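Local coordinates for alpha-galactosidase (Lactobacillus brevis, PDB 3MI6), which probably hydrolyses terminal, non-reducing alpha-D-galactose residues in alpha-D-galactosides such as galactose oligosaccharides and galactomannans, at residues D[180-185]-D[294-299]; D[231-236]-D[248-253]; D[258-263]-D[272-277]. One frame throughout, in Å; residues are numbered along the deposited sequence.

Interaction 1. Residues D[180-185]-D[294-299]; sequences LSSQLD and PEAILS
Ser181 and Ser182 face Pro294, Ala296 and Leu298 across the interior of the N-terminal beta-sandwich, where strand 174-186 of one antiparallel sheet packs on strand 290-301 of the other. From Ser181 the path is short: CB of Ser181 already lies against O of Pro294 and stands 4.1 Å from CB of Ala296, and OG goes on to donate to O of Pro294 at 2.7 Å. The chi1 of -62° sets OG beside its own backbone N and points it at that carbonyl, approached from 31° out of the carbonyl plane. CD of the Pro294 ring flanks the same hydroxyl. A serine suits this place because its short hydroxyl can donate to the buried Pro294 carbonyl from the facing segment. Both serines stand opposite Thr274 in a classic beta bulge, which turns two consecutive side chains toward 294-299. The small residues let the backbones come close: CA of Ser181 is 5.8 Å from CA of Ala296. Ser182 meets the alanine carbon to carbon, CB to CB at 3.5 Å. Its hydroxyl, also bonded weakly to Lys162, swings anti to the backbone N (chi1 166°) and ends beside the leucine fork, with OG 3.7 Å from CD1 of Leu298.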
loop_
_atom_site.group_PDB
_atom_site.type_symbol
_atom_site.label_atom_id
_atom_site.label_comp_id
_atom_site.label_asym_id
_atom_site.label_seq_id
_atom_site.Cartn_x
_atom_site.Cartn_y
_atom_site.Cartn_z
ATOM N N LEU D 180 -12.314 -28.198 -18.628
ATOM C CA LEU D 180 -12.593 -26.776 -18.454
ATOM C C LEU D 180 -13.302 -26.195 -19.669
ATOM O O LEU D 180 -13.300 -26.790 -20.738
ATOM C CB LEU D 180 -11.323 -25.992 -18.164
ATOM C CG LEU D 180 -10.866 -25.831 -16.708
ATOM C CD1 LEU D 180 -11.848 -26.419 -15.741
ATOM C CD2 LEU D 180 -9.466 -26.403 -16.492
ATOM N N SER D 181 -13.907 -25.028 -19.494
ATOM C CA SER D 181 -14.680 -24.412 -20.558
ATOM C C SER D 181 -13.897 -23.390 -21.339
ATOM O O SER D 181 -14.207 -23.127 -22.494
ATOM C CB SER D 181 -15.917 -23.742 -19.994
ATOM O OG SER D 181 -16.733 -24.715 -19.395
ATOM N N SER D 182 -12.895 -22.795 -20.709
ATOM C CA SER D 182 -12.123 -21.753 -21.354
ATOM C C SER D 182 -10.747 -21.643 -20.742
ATOM O O SER D 182 -10.587 -21.734 -19.519
ATOM C CB SER D 182 -12.831 -20.410 -21.227
ATOM O OG SER D 182 -11.940 -19.356 -21.554
ATOM N N GLN D 183 -9.748 -21.459 -21.597
ATOM C CA GLN D 183 -8.412 -21.137 -21.137
ATOM C C GLN D 183 -8.002 -19.863 -21.819
ATOM O O GLN D 183 -8.279 -19.686 -23.002
ATOM C CB GLN D 183 -7.438 -22.237 -21.506
ATOM C CG GLN D 183 -6.009 -21.812 -21.435
ATOM C CD GLN D 183 -5.089 -22.992 -21.568
ATOM O OE1 GLN D 183 -5.414 -24.076 -21.105
ATOM N NE2 GLN D 183 -3.932 -22.792 -22.191
ATOM N N LEU D 184 -7.371 -18.962 -21.074
ATOM C CA LEU D 184 -6.806 -17.749 -21.651
ATOM C C LEU D 184 -5.407 -17.536 -21.136
ATOM O O LEU D 184 -5.196 -17.388 -19.937
ATOM C CB LEU D 184 -7.652 -16.509 -21.350
ATOM C CG LEU D 184 -6.936 -15.225 -21.807
ATOM C CD1 LEU D 184 -6.567 -15.292 -23.314
ATOM C CD2 LEU D 184 -7.691 -13.916 -21.465
ATOM N N ASP D 185 -4.446 -17.511 -22.044
ATOM C CA ASP D 185 -3.094 -17.162 -21.663
ATOM C C ASP D 185 -2.799 -15.720 -22.060
ATOM O O ASP D 185 -3.029 -15.329 -23.208
ATOM C CB ASP D 185 -2.084 -18.114 -22.302
ATOM C CG ASP D 185 -2.114 -19.510 -21.688
ATOM O OD1 ASP D 185 -2.617 -19.668 -20.548
ATOM O OD2 ASP D 185 -1.613 -20.451 -22.343
ATOM N N PRO D 294 -20.122 -26.455 -20.183
ATOM C CA PRO D 294 -20.987 -25.276 -20.061
ATOM C C PRO D 294 -20.239 -24.129 -20.706
ATOM O O PRO D 294 -19.015 -24.230 -20.844
ATOM C CB PRO D 294 -21.072 -25.049 -18.553
ATOM C CG PRO D 294 -20.574 -26.284 -17.922
ATOM C CD PRO D 294 -19.611 -26.903 -18.876
ATOM N N GLU D 295 -20.934 -23.065 -21.091
ATOM C CA GLU D 295 -20.280 -21.951 -21.770
ATOM C C GLU D 295 -19.552 -20.975 -20.837
ATOM O O GLU D 295 -20.034 -20.653 -19.738
ATOM C CB GLU D 295 -21.289 -21.206 -22.641
ATOM C CG GLU D 295 -21.591 -21.938 -23.923
ATOM C CD GLU D 295 -22.609 -21.233 -24.776
ATOM O OE1 GLU D 295 -23.403 -20.429 -24.237
ATOM O OE2 GLU D 295 -22.616 -21.488 -25.997
ATOM N N ALA D 296 -18.391 -20.505 -21.287
ATOM C CA ALA D 296 -17.675 -19.427 -20.606
ATOM C C ALA D 296 -17.962 -18.111 -21.312
ATOM O O ALA D 296 -17.863 -18.044 -22.526
ATOM C CB ALA D 296 -16.180 -19.713 -20.603
ATOM N N ILE D 297 -18.330 -17.075 -20.561
ATOM C CA ILE D 297 -18.425 -15.698 -21.097
ATOM C C ILE D 297 -17.120 -14.924 -20.883
ATOM O O ILE D 297 -16.643 -14.826 -19.764
ATOM C CB ILE D 297 -19.548 -14.860 -20.427
ATOM C CG1 ILE D 297 -20.867 -15.635 -20.321
ATOM C CG2 ILE D 297 -19.748 -13.565 -21.174
ATOM C CD1 ILE D 297 -21.410 -16.124 -21.638
ATOM N N LEU D 298 -16.554 -14.384 -21.957
ATOM C CA LEU D 298 -15.343 -13.566 -21.887
ATOM C C LEU D 298 -15.587 -12.149 -22.417
ATOM O O LEU D 298 -16.438 -11.925 -23.286
ATOM C CB LEU D 298 -14.212 -14.202 -22.678
ATOM C CG LEU D 298 -13.156 -14.969 -21.889
ATOM C CD1 LEU D 298 -13.805 -16.168 -21.204
ATOM C CD2 LEU D 298 -12.033 -15.445 -22.794
ATOM N N SER D 299 -14.834 -11.187 -21.891
ATOM C CA SER D 299 -15.048 -9.786 -22.235
ATOM C C SER D 299 -13.885 -8.895 -21.806
ATOM O O SER D 299 -13.186 -9.174 -20.823
ATOM C CB SER D 299 -16.350 -9.284 -21.613
ATOM O OG SER D 299 -16.828 -8.164 -22.318
#

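Interaction 2. Residues D[231-236]-D[248-253]; sequences PFMMLA and FGFNLV
Phe250 O meets two consecutive residues of 231-236: Met233 N donates to it at 3.1 Å, in the carbonyl plane, and Phe232 CA adds a lesser CA-H...O contact at 3.3 Å. The return bond, Phe250 N to Met233 O, measures 3.0 Å and is nearly straight at hydrogen, 165°. Leu235 and Phe248 form the next hydrogen-bonded pair, exchanging N-H and C=O in both directions. Between them, Met234 faces Gly249 in a non-hydrogen-bonded pair whose CA atoms are 4.5 Å apart. This is an antiparallel beta hairpin in the nine-stranded sheet of the N-terminal domain, with Met233, Leu235, Phe248 and Phe250 on the face turned toward the partner sheet. Long apolar chains fit that interior. Met233, a selenomethionine, has CG between its backbone N and carbonyl carbon (chi1 62°), which brings CG to 3.9 Å from Phe250 CB. Its SE then makes an oblique Met-aromatic contact, 5.4 Å from the Phe250 ring centroid. On the other face, Gly249 has no side chain to press on the Phe232 ring, whose CE1 approaches Gly249 CA. Beyond it, Asn251 crosses Phe232 at about a right angle, its ND2 3.6 Å from Phe232 CB.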
loop_
_atom_site.group_PDB
_atom_site.type_symbol
_atom_site.label_atom_id
_atom_site.label_comp_id
_atom_site.label_asym_id
_atom_site.label_seq_id
_atom_site.Cartn_x
_atom_site.Cartn_y
_atom_site.Cartn_z
ATOM N N PRO D 231 -19.006 -17.386 -9.606
ATOM C CA PRO D 231 -18.255 -17.728 -10.824
ATOM C C PRO D 231 -17.693 -16.521 -11.568
ATOM O O PRO D 231 -16.784 -16.695 -12.370
ATOM C CB PRO D 231 -19.301 -18.426 -11.699
ATOM C CG PRO D 231 -20.304 -18.961 -10.736
ATOM C CD PRO D 231 -20.367 -17.952 -9.626
ATOM N N PHE D 232 -18.220 -15.328 -11.323
ATOM C CA PHE D 232 -17.735 -14.131 -12.020
ATOM C C PHE D 232 -16.485 -13.484 -11.413
ATOM O O PHE D 232 -16.405 -13.260 -10.206
ATOM C CB PHE D 232 -18.823 -13.070 -12.100
ATOM C CG PHE D 232 -18.337 -11.785 -12.648
ATOM C CD1 PHE D 232 -18.008 -11.680 -13.993
ATOM C CD2 PHE D 232 -18.163 -10.687 -11.823
ATOM C CE1 PHE D 232 -17.529 -10.483 -14.516
ATOM C CE2 PHE D 232 -17.695 -9.479 -12.332
ATOM C CZ PHE D 232 -17.375 -9.373 -13.683
HETATM N N MSE D 233 -15.519 -13.141 -12.251
HETATM C CA MSE D 233 -14.293 -12.531 -11.750
HETATM C C MSE D 233 -13.750 -11.565 -12.773
HETATM O O MSE D 233 -14.189 -11.578 -13.923
HETATM C CB MSE D 233 -13.247 -13.602 -11.491
HETATM C CG MSE D 233 -12.848 -14.349 -12.736
HETATM SE SE MSE D 233 -11.375 -15.591 -12.459
HETATM C CE MSE D 233 -9.881 -14.415 -12.846
HETATM N N MSE D 234 -12.785 -10.742 -12.364
HETATM C CA MSE D 234 -12.165 -9.784 -13.272
HETATM C C MSE D 234 -10.664 -9.794 -13.129
HETATM O O MSE D 234 -10.139 -10.130 -12.057
HETATM C CB MSE D 234 -12.697 -8.385 -13.022
HETATM C CG MSE D 234 -14.189 -8.288 -13.222
HETATM SE SE MSE D 234 -14.933 -6.495 -13.030
HETATM C CE MSE D 234 -14.556 -6.252 -11.132
ATOM N N LEU D 235 -9.972 -9.475 -14.224
ATOM C CA LEU D 235 -8.555 -9.135 -14.156
ATOM C C LEU D 235 -8.423 -7.672 -14.520
ATOM O O LEU D 235 -8.591 -7.306 -15.690
ATOM C CB LEU D 235 -7.728 -9.944 -15.144
ATOM C CG LEU D 235 -7.262 -11.366 -14.855
ATOM C CD1 LEU D 235 -6.111 -11.676 -15.797
ATOM C CD2 LEU D 235 -6.820 -11.512 -13.418
ATOM N N ALA D 236 -8.139 -6.826 -13.535
ATOM C CA ALA D 236 -7.983 -5.409 -13.822
ATOM C C ALA D 236 -6.512 -5.024 -13.845
ATOM O O ALA D 236 -5.698 -5.591 -13.110
ATOM C CB ALA D 236 -8.735 -4.578 -12.808
ATOM N N PHE D 248 -10.416 -7.456 -17.881
ATOM C CA PHE D 248 -11.088 -8.629 -18.418
ATOM C C PHE D 248 -12.156 -9.111 -17.461
ATOM O O PHE D 248 -12.028 -8.975 -16.248
ATOM C CB PHE D 248 -10.078 -9.735 -18.634
ATOM C CG PHE D 248 -9.090 -9.433 -19.707
ATOM C CD1 PHE D 248 -7.876 -8.849 -19.398
ATOM C CD2 PHE D 248 -9.385 -9.712 -21.030
ATOM C CE1 PHE D 248 -6.957 -8.574 -20.400
ATOM C CE2 PHE D 248 -8.480 -9.426 -22.027
ATOM C CZ PHE D 248 -7.261 -8.860 -21.714
ATOM N N GLY D 249 -13.216 -9.671 -18.016
ATOM C CA GLY D 249 -14.301 -10.211 -17.222
ATOM C C GLY D 249 -14.570 -11.632 -17.641
ATOM O O GLY D 249 -14.598 -11.936 -18.823
ATOM N N PHE D 250 -14.766 -12.511 -16.674
ATOM C CA PHE D 250 -15.009 -13.909 -16.980
ATOM C C PHE D 250 -16.239 -14.371 -16.236
ATOM O O PHE D 250 -16.315 -14.227 -15.017
ATOM C CB PHE D 250 -13.821 -14.765 -16.527
ATOM C CG PHE D 250 -12.507 -14.324 -17.088
ATOM C CD1 PHE D 250 -11.857 -13.220 -16.575
ATOM C CD2 PHE D 250 -11.920 -15.013 -18.120
ATOM C CE1 PHE D 250 -10.650 -12.813 -17.086
ATOM C CE2 PHE D 250 -10.703 -14.604 -18.640
ATOM C CZ PHE D 250 -10.071 -13.499 -18.121
ATOM N N ASN D 251 -17.207 -14.923 -16.951
ATOM C CA ASN D 251 -18.309 -15.590 -16.267
ATOM C C ASN D 251 -18.630 -16.986 -16.859
ATOM O O ASN D 251 -17.944 -17.465 -17.758
ATOM C CB ASN D 251 -19.535 -14.678 -16.166
ATOM C CG ASN D 251 -20.416 -15.006 -14.955
ATOM O OD1 ASN D 251 -20.330 -16.101 -14.385
ATOM N ND2 ASN D 251 -21.275 -14.061 -14.566
ATOM N N LEU D 252 -19.660 -17.646 -16.347
ATOM C CA LEU D 252 -19.851 -19.060 -16.627
ATOM C C LEU D 252 -21.323 -19.421 -16.604
ATOM O O LEU D 252 -21.972 -19.282 -15.578
ATOM C CB LEU D 252 -19.164 -19.855 -15.533
ATOM C CG LEU D 252 -18.201 -20.949 -15.935
ATOM C CD1 LEU D 252 -18.430 -22.186 -15.030
ATOM C CD2 LEU D 252 -18.329 -21.268 -17.436
ATOM N N VAL D 253 -21.874 -19.898 -17.713
ATOM C CA VAL D 253 -23.270 -20.313 -17.646
ATOM C C VAL D 253 -23.398 -21.714 -17.068
ATOM O O VAL D 253 -23.585 -22.659 -17.800
ATOM C CB VAL D 253 -23.938 -20.282 -18.992
ATOM C CG1 VAL D 253 -25.444 -20.320 -18.791
ATOM C CG2 VAL D 253 -23.512 -19.047 -19.743
#

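Interaction 3. Residues D[258-263]-D[272-277]; sequences FLDAIE and ILTGIN
Ala261 and Leu273 satisfy each other completely along the backbone: Ala261 N donates to Leu273 O at 2.9 Å, and Leu273 N to Ala261 O at 2.8 Å. Two residues earlier in 258-263, Leu259 N gives a sound bond to Gly275 O at 2.9 Å, but the return from Gly275 N to Leu259 O is weak at 3.3 Å. Leu259 O gains a CA-H...O approach from Thr274 CA. The backbone N-H and C=O groups of Asp260 and Ile262 face the other edge of the strand, where they bond with the backbones of Ile218 and Gln216; the backbone of Ile272 likewise bonds with that of Leu184. The segments thus form an antiparallel beta hairpin in the six-stranded sheet of the N-terminal sandwich. The chain turns a corner at Gly275, whose backbone angles, 166° and -153°, suit a residue without CB. On the face that meets Met233 and Leu235, Ile262 and Ile272 lie side by side, CD1 of the first against CG1 of the second, while Ile272 CG2 packs against Phe250 CE2. A serine here would probably take away the branch that Ile262 CD1 rests on and open a gap beside the Phe250 ring. In Thr274, chi1 of 53° sets OG1 between the backbone N and the carbonyl carbon and turns CG2 to the Asp260 carboxylate.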
loop_
_atom_site.group_PDB
_atom_site.type_symbol
_atom_site.label_atom_id
_atom_site.label_comp_id
_atom_site.label_asym_id
_atom_site.label_seq_id
_atom_site.Cartn_x
_atom_site.Cartn_y
_atom_site.Cartn_z
ATOM N N PHE D 258 -17.826 -25.130 -9.749
ATOM C CA PHE D 258 -16.987 -24.403 -10.693
ATOM C C PHE D 258 -15.562 -24.163 -10.201
ATOM O O PHE D 258 -15.277 -24.266 -9.007
ATOM C CB PHE D 258 -17.637 -23.080 -11.079
ATOM C CG PHE D 258 -17.503 -22.021 -10.040
ATOM C CD1 PHE D 258 -18.444 -21.895 -9.035
ATOM C CD2 PHE D 258 -16.443 -21.144 -10.062
ATOM C CE1 PHE D 258 -18.337 -20.907 -8.077
ATOM C CE2 PHE D 258 -16.336 -20.159 -9.107
ATOM C CZ PHE D 258 -17.291 -20.043 -8.110
ATOM N N LEU D 259 -14.676 -23.846 -11.143
ATOM C CA LEU D 259 -13.323 -23.358 -10.840
ATOM C C LEU D 259 -12.973 -22.082 -11.633
ATOM O O LEU D 259 -13.182 -22.002 -12.827
ATOM C CB LEU D 259 -12.278 -24.451 -11.098
ATOM C CG LEU D 259 -10.814 -24.019 -11.108
ATOM C CD1 LEU D 259 -10.315 -23.869 -9.700
ATOM C CD2 LEU D 259 -9.971 -25.035 -11.848
ATOM N N ASP D 260 -12.462 -21.084 -10.933
ATOM C CA ASP D 260 -11.920 -19.873 -11.535
ATOM C C ASP D 260 -10.488 -19.805 -11.088
ATOM O O ASP D 260 -10.217 -19.566 -9.919
ATOM C CB ASP D 260 -12.635 -18.641 -11.007
ATOM C CG ASP D 260 -13.910 -18.345 -11.748
ATOM O OD1 ASP D 260 -14.318 -19.136 -12.631
ATOM O OD2 ASP D 260 -14.515 -17.300 -11.445
ATOM N N ALA D 261 -9.564 -20.028 -12.005
ATOM C CA ALA D 261 -8.188 -20.217 -11.598
ATOM C C ALA D 261 -7.256 -19.382 -12.429
ATOM O O ALA D 261 -7.368 -19.321 -13.654
ATOM C CB ALA D 261 -7.802 -21.685 -11.651
ATOM N N ILE D 262 -6.332 -18.724 -11.748
ATOM C CA ILE D 262 -5.352 -17.889 -12.404
ATOM C C ILE D 262 -3.975 -18.245 -11.907
ATOM O O ILE D 262 -3.692 -18.145 -10.712
ATOM C CB ILE D 262 -5.570 -16.452 -12.074
ATOM C CG1 ILE D 262 -6.948 -16.058 -12.508
ATOM C CG2 ILE D 262 -4.594 -15.609 -12.818
ATOM C CD1 ILE D 262 -6.923 -14.733 -13.209
ATOM N N GLU D 263 -3.118 -18.641 -12.838
ATOM C CA GLU D 263 -1.777 -19.087 -12.509
ATOM C C GLU D 263 -0.784 -18.170 -13.191
ATOM O O GLU D 263 -0.904 -17.874 -14.375
ATOM C CB GLU D 263 -1.574 -20.539 -12.959
ATOM C CG GLU D 263 -0.296 -21.190 -12.455
ATOM C CD GLU D 263 -0.147 -22.618 -12.969
ATOM O OE1 GLU D 263 -0.866 -22.949 -13.949
ATOM O OE2 GLU D 263 0.674 -23.395 -12.400
ATOM N N ILE D 272 -5.702 -17.998 -17.234
ATOM C CA ILE D 272 -7.031 -17.964 -16.637
ATOM C C ILE D 272 -7.867 -19.155 -17.118
ATOM O O ILE D 272 -8.190 -19.258 -18.289
ATOM C CB ILE D 272 -7.793 -16.636 -16.950
ATOM C CG1 ILE D 272 -7.013 -15.405 -16.477
ATOM C CG2 ILE D 272 -9.153 -16.622 -16.277
ATOM C CD1 ILE D 272 -5.693 -15.161 -17.178
ATOM N N LEU D 273 -8.218 -20.045 -16.193
ATOM C CA LEU D 273 -8.993 -21.246 -16.486
ATOM C C LEU D 273 -10.348 -21.088 -15.884
ATOM O O LEU D 273 -10.431 -20.704 -14.742
ATOM C CB LEU D 273 -8.347 -22.458 -15.816
ATOM C CG LEU D 273 -7.106 -23.067 -16.454
ATOM C CD1 LEU D 273 -6.691 -24.321 -15.725
ATOM C CD2 LEU D 273 -7.427 -23.370 -17.894
ATOM N N THR D 274 -11.410 -21.383 -16.628
ATOM C CA THR D 274 -12.755 -21.389 -16.048
ATOM C C THR D 274 -13.685 -22.484 -16.586
ATOM O O THR D 274 -13.765 -22.715 -17.783
ATOM C CB THR D 274 -13.452 -20.014 -16.146
ATOM O OG1 THR D 274 -13.424 -19.547 -17.493
ATOM C CG2 THR D 274 -12.756 -18.983 -15.247
ATOM N N GLY D 275 -14.380 -23.166 -15.686
ATOM C CA GLY D 275 -15.384 -24.137 -16.067
ATOM C C GLY D 275 -15.769 -25.007 -14.883
ATOM O O GLY D 275 -15.684 -24.593 -13.722
ATOM N N ILE D 276 -16.204 -26.225 -15.181
ATOM C CA ILE D 276 -16.539 -27.196 -14.159
ATOM C C ILE D 276 -15.307 -27.521 -13.319
ATOM O O ILE D 276 -14.234 -27.796 -13.841
ATOM C CB ILE D 276 -17.066 -28.481 -14.797
ATOM C CG1 ILE D 276 -18.290 -28.173 -15.649
ATOM C CG2 ILE D 276 -17.395 -29.509 -13.735
ATOM C CD1 ILE D 276 -18.885 -29.394 -16.295
ATOM N N ASN D 277 -15.471 -27.482 -12.010
ATOM C CA ASN D 277 -14.398 -27.802 -11.096
ATOM C C ASN D 277 -13.803 -29.185 -11.362
ATOM O O ASN D 277 -14.478 -30.192 -11.168
ATOM C CB ASN D 277 -14.950 -27.737 -9.674
ATOM C CG ASN D 277 -13.877 -27.844 -8.626
ATOM O OD1 ASN D 277 -14.164 -27.693 -7.436
ATOM N ND2 ASN D 277 -12.630 -28.090 -9.050
#

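In the fold
From the N terminus, the chain first lays down 180-185 and returns to it only at 294-299, so interaction 1 closes a long loop of 108 residues. Inside that loop sit two short closures in series: interaction 2, then interaction 3; none cross. Each hairpin belongs to a different sheet. Segment 294-299 runs next to 248-253, with Ser299 O bonded to Gly249 N, and 272-277 runs next to 180-185, with Leu184 O bonded to Ile272 N. Interaction 1 therefore joins the two layers face to face, and the hairpins meet across the same interior. Strand 290-301 then leads through helix 305-319 toward the barrel of eight parallel strands, which carries the predicted catalytic residues.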